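Local coordinates for endo-1,3-beta-glucanase (Streptomyces sioyaensis, PDB 3DGT), which cleaves internal 1,3-beta-glucosidic linkages of glucans through its glycosyl hydrolase family 16 catalytic domain, the part of the longer protein present in this model, at residues F208-G212 / V213-T217; N221-D224 / A225-T229. All coordinates share one frame; numbering follows the deposited sequence.

Contact 1. Residues F208-G212 / V213-T217; sequences FSVDG and VTYQT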
loop_
_atom_site.group_PDB
_atom_site.type_symbol
_atom_site.label_atom_id
_atom_site.label_comp_id
_atom_site.label_asym_id
_atom_site.label_seq_id
_atom_site.Cartn_x
_atom_site.Cartn_y
_atom_site.Cartn_z
ATOM N N PHE A 208 -5.478 -5.461 10.644
ATOM C CA PHE A 208 -5.752 -5.278 9.223
ATOM C C PHE A 208 -7.059 -5.943 8.848
ATOM O O PHE A 208 -7.313 -7.097 9.239
ATOM C CB PHE A 208 -4.646 -5.893 8.374
ATOM C CG PHE A 208 -3.282 -5.292 8.600
ATOM C CD1 PHE A 208 -2.889 -4.142 7.916
ATOM C CD2 PHE A 208 -2.378 -5.894 9.466
ATOM C CE1 PHE A 208 -1.616 -3.613 8.110
ATOM C CE2 PHE A 208 -1.100 -5.366 9.657
ATOM C CZ PHE A 208 -0.723 -4.225 8.983
ATOM N N SER A 209 -7.878 -5.211 8.094
ATOM C CA SER A 209 -9.185 -5.710 7.667
ATOM C C SER A 209 -9.467 -5.445 6.195
ATOM O O SER A 209 -8.866 -4.561 5.578
ATOM C CB SER A 209 -10.293 -5.110 8.531
ATOM O OG SER A 209 -10.260 -3.697 8.517
ATOM N N VAL A 210 -10.387 -6.235 5.650
ATOM C CA VAL A 210 -10.934 -6.006 4.320
ATOM C C VAL A 210 -12.452 -6.013 4.444
ATOM O O VAL A 210 -13.031 -6.910 5.055
ATOM C CB VAL A 210 -10.426 -7.038 3.265
ATOM C CG1 VAL A 210 -10.743 -8.482 3.684
ATOM C CG2 VAL A 210 -11.024 -6.734 1.883
ATOM N N ASP A 211 -13.082 -4.986 3.885
ATOM C CA ASP A 211 -14.539 -4.805 3.974
ATOM C C ASP A 211 -15.043 -4.974 5.407
ATOM O O ASP A 211 -16.089 -5.589 5.651
ATOM C CB ASP A 211 -15.259 -5.769 3.029
ATOM C CG ASP A 211 -14.903 -5.546 1.575
ATOM O OD1 ASP A 211 -14.560 -4.405 1.195
ATOM O OD2 ASP A 211 -14.974 -6.530 0.820
ATOM N N GLY A 212 -14.279 -4.432 6.349
ATOM C CA GLY A 212 -14.668 -4.460 7.752
ATOM C C GLY A 212 -14.385 -5.753 8.501
ATOM O O GLY A 212 -14.754 -5.868 9.680
ATOM N N VAL A 213 -13.718 -6.716 7.849
ATOM C CA VAL A 213 -13.461 -8.030 8.457
ATOM C C VAL A 213 -11.973 -8.194 8.751
ATOM O O VAL A 213 -11.147 -8.167 7.846
ATOM C CB VAL A 213 -13.961 -9.183 7.563
ATOM C CG1 VAL A 213 -13.919 -10.498 8.349
ATOM C CG2 VAL A 213 -15.397 -8.917 7.090
ATOM N N THR A 214 -11.634 -8.376 10.025
ATOM C CA THR A 214 -10.234 -8.444 10.434
ATOM C C THR A 214 -9.612 -9.797 10.110
ATOM O O THR A 214 -10.157 -10.843 10.488
ATOM C CB THR A 214 -10.092 -8.113 11.930
ATOM O OG1 THR A 214 -10.557 -6.771 12.152
ATOM C CG2 THR A 214 -8.629 -8.233 12.379
ATOM N N TYR A 215 -8.478 -9.776 9.405
ATOM C CA TYR A 215 -7.789 -11.025 9.044
ATOM C C TYR A 215 -6.366 -11.171 9.558
ATOM O O TYR A 215 -5.852 -12.288 9.614
ATOM C CB TYR A 215 -7.884 -11.350 7.539
ATOM C CG TYR A 215 -7.264 -10.361 6.568
ATOM C CD1 TYR A 215 -7.892 -9.159 6.262
ATOM C CD2 TYR A 215 -6.081 -10.674 5.892
ATOM C CE1 TYR A 215 -7.328 -8.273 5.355
ATOM C CE2 TYR A 215 -5.523 -9.801 4.978
ATOM C CZ TYR A 215 -6.153 -8.602 4.712
ATOM O OH TYR A 215 -5.610 -7.713 3.797
ATOM N N GLN A 216 -5.745 -10.064 9.954
ATOM C CA GLN A 216 -4.428 -10.103 10.573
ATOM C C GLN A 216 -4.356 -9.114 11.716
ATOM O O GLN A 216 -4.747 -7.956 11.571
ATOM C CB GLN A 216 -3.321 -9.809 9.551
ATOM C CG GLN A 216 -1.904 -9.750 10.163
ATOM C CD GLN A 216 -1.408 -11.110 10.646
ATOM O OE1 GLN A 216 -1.467 -12.097 9.912
ATOM N NE2 GLN A 216 -0.916 -11.168 11.886
ATOM N N THR A 217 -3.870 -9.593 12.856
ATOM C CA THR A 217 -3.582 -8.732 13.992
ATOM C C THR A 217 -2.127 -8.930 14.396
ATOM O O THR A 217 -1.604 -10.054 14.381
ATOM C CB THR A 217 -4.506 -9.020 15.190
ATOM O OG1 THR A 217 -5.870 -9.086 14.752
ATOM C CG2 THR A 217 -4.392 -7.915 16.247
HETATM O O HOH W 1 -6.407 -5.279 4.335
#
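A tight beta hairpin with a classic bulge joins Phe208-Gly212 to Val213-Thr217: a type I' turn from Val210 to Val213 reverses the chain, and Tyr215 and Gln216 together face Phe208. At the turn the two valines exchange backbone bonds, Val213 N to Val210 O at 2.9 Å and Val210 N to Val213 O at 3.0 Å. In the bulge Phe208 O receives Tyr215 N at 2.9 Å and, weakly, Gln216 N at 3.4 Å. Phe208 N returns a nearly straight bond to Gln216 O at 2.8 Å. Beside it, the Phe208 ring and the Gln216 side chain run in the same direction, CD2 against CB and CG.

Tyr215 reaches back over the hairpin to the first strand. With chi1 at 62°, its CG sits between its own backbone N and carbonyl carbon, and the ring leans across to that strand. Val210 CG1 meets Tyr215 CE1 at 3.8 Å, the two side chains crossing at about a right angle, while Val210 N lies in the plane of the ring at its edge. Farther out, one water is shared: it lies 2.6 Å from Tyr215 OH and donates to Ser209 O at 2.8 Å. The same hydroxyl is hydrogen-bonded to Thr155 OG1, and at the turn Asp211 OD1 accepts from Thr192 N, so the hairpin is fastened both to strand 155-160 and to the neighbouring strand 191-198. The tyrosine thus has its CE1 packed against the Val210 methyl and a polar end held by water and threonine, which should leave its ring little freedom to swing.

Contact 2. Residues N221-D224 / A225-T229; sequences NQMD and AATWT. Unlike the reference sequence in segment 221-224: Gln222 (reference His). Unlike the reference sequence in segment 225-229: Ala226 (reference Val).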
loop_
_atom_site.group_PDB
_atom_site.type_symbol
_atom_site.label_atom_id
_atom_site.label_comp_id
_atom_site.label_asym_id
_atom_site.label_seq_id
_atom_site.Cartn_x
_atom_site.Cartn_y
_atom_site.Cartn_z
ATOM N N ASN A 221 3.749 -7.300 21.866
ATOM C CA ASN A 221 4.495 -8.304 22.606
ATOM C C ASN A 221 5.064 -9.405 21.706
ATOM O O ASN A 221 5.737 -10.325 22.201
ATOM C CB ASN A 221 3.635 -8.891 23.728
ATOM C CG ASN A 221 2.380 -9.544 23.211
ATOM O OD1 ASN A 221 1.624 -8.948 22.440
ATOM N ND2 ASN A 221 2.145 -10.773 23.632
ATOM N N GLN A 222 4.818 -9.309 20.393
ATOM C CA GLN A 222 5.415 -10.239 19.422
ATOM C C GLN A 222 6.882 -9.931 19.161
ATOM O O GLN A 222 7.562 -10.675 18.460
ATOM C CB GLN A 222 4.652 -10.250 18.094
ATOM C CG GLN A 222 3.296 -10.918 18.181
ATOM C CD GLN A 222 2.632 -11.045 16.827
ATOM O OE1 GLN A 222 2.943 -11.935 16.039
ATOM N NE2 GLN A 222 1.710 -10.157 16.556
ATOM N N MET A 223 7.367 -8.820 19.707
ATOM C CA MET A 223 8.764 -8.423 19.536
ATOM C C MET A 223 9.208 -7.684 20.796
ATOM O O MET A 223 8.376 -7.372 21.651
ATOM C CB MET A 223 8.918 -7.548 18.279
ATOM C CG MET A 223 8.075 -6.275 18.301
ATOM S SD MET A 223 7.694 -5.607 16.669
ATOM C CE MET A 223 6.312 -6.642 16.209
ATOM N N ASP A 224 10.506 -7.410 20.930
ATOM C CA ASP A 224 10.963 -6.660 22.097
ATOM C C ASP A 224 10.578 -5.176 22.014
ATOM O O ASP A 224 10.169 -4.693 20.947
ATOM C CB ASP A 224 12.456 -6.906 22.418
ATOM C CG ASP A 224 13.414 -6.365 21.367
ATOM O OD1 ASP A 224 13.060 -5.450 20.602
ATOM O OD2 ASP A 224 14.573 -6.850 21.345
ATOM N N ALA A 225 10.686 -4.471 23.139
ATOM C CA ALA A 225 10.295 -3.067 23.226
ATOM C C ALA A 225 11.008 -2.190 22.201
ATOM O O ALA A 225 10.369 -1.379 21.539
ATOM C CB ALA A 225 10.517 -2.528 24.648
ATOM N N ALA A 226 12.322 -2.360 22.066
ATOM C CA ALA A 226 13.093 -1.568 21.103
ATOM C C ALA A 226 12.605 -1.765 19.667
ATOM O O ALA A 226 12.471 -0.794 18.918
ATOM C CB ALA A 226 14.589 -1.872 21.217
ATOM N N THR A 227 12.341 -3.013 19.286
ATOM C CA THR A 227 11.865 -3.327 17.935
ATOM C C THR A 227 10.513 -2.649 17.655
ATOM O O THR A 227 10.308 -2.056 16.586
ATOM C CB THR A 227 11.797 -4.852 17.716
ATOM O OG1 THR A 227 13.115 -5.401 17.850
ATOM C CG2 THR A 227 11.281 -5.197 16.327
ATOM N N TRP A 228 9.607 -2.701 18.630
ATOM C CA TRP A 228 8.287 -2.079 18.480
ATOM C C TRP A 228 8.400 -0.564 18.399
ATOM O O TRP A 228 7.749 0.066 17.567
ATOM C CB TRP A 228 7.352 -2.516 19.615
ATOM C CG TRP A 228 5.939 -1.965 19.519
ATOM C CD1 TRP A 228 5.404 -0.954 20.266
ATOM C CD2 TRP A 228 4.896 -2.395 18.625
ATOM N NE1 TRP A 228 4.097 -0.730 19.903
ATOM C CE2 TRP A 228 3.758 -1.602 18.899
ATOM C CE3 TRP A 228 4.811 -3.381 17.631
ATOM C CZ2 TRP A 228 2.548 -1.759 18.202
ATOM C CZ3 TRP A 228 3.602 -3.542 16.945
ATOM C CH2 TRP A 228 2.492 -2.735 17.238
ATOM N N THR A 229 9.237 0.005 19.261
ATOM C CA THR A 229 9.523 1.443 19.291
ATOM C C THR A 229 10.083 1.914 17.948
ATOM O O THR A 229 9.633 2.921 17.394
ATOM C CB THR A 229 10.541 1.766 20.430
ATOM O OG1 THR A 229 9.970 1.413 21.695
ATOM C CG2 THR A 229 10.927 3.238 20.433
#
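The Trp228 indole is met at its edge by Met223, whose SD lies practically in the ring plane, 3.8 Å from Trp228 CE3. This is a Met-aromatic contact, with the sulfur 5.2 Å from the centroid of the six-membered ring and CE also brushing CE3. The Asp224 carboxylate offers OD1 to two donors of Thr227. Thr227 N comes in nearly along the C-O axis, 2.9 Å from Asp224 OD1, whereas the hydroxyl Thr227 OG1 donates to Asp224 OD1 at 2.8 Å from above the carboxylate plane, 41° out of it. A chi1 of 67° turns the Asp224 carboxylate back over the start of the helix, where it can grip both. Asp224 is therefore the N-cap of helix 225-232, and its own carbonyl O begins the helical pattern by accepting from Trp228 N at 3.1 Å. Thr227 also serves the apolar side, since its CG2 touches Met223 SD at 3.6 Å. With an alanine at Thr227, Asp224 OD1 would probably lose its hydroxyl donor and keep the bond from the backbone N, and a gap would open beside the methionine sulfur. At the next residue, Ala225 O takes both the backbone N and the OG1 of Thr229. Trp228 NE1 is hydrogen-bonded to Glu204 OE1, while Met223 packs against Ile175 of strand 175-179 and Cys161, which is disulfide-bonded to Cys169.

Overall arrangement
Contact 1 comes first along the chain: strand 205-210, lying beside strand 191-198, turns at Asp211 and Gly212 into strand 213-219, closing a short hairpin at the edge of the family 16 beta-sandwich. That second strand then runs on to contact 2, where residues 221-224, a short 3-10 stretch and loop after the strand, lead into helix 225-232, after which the chain continues into strand 236-244. The two contacts are in series, neither nested nor crossing, with centres about 22 Å apart. Both lean on strand 175-179: Val210, Tyr215 and Gln216 from contact 1, and Met223 from contact 2.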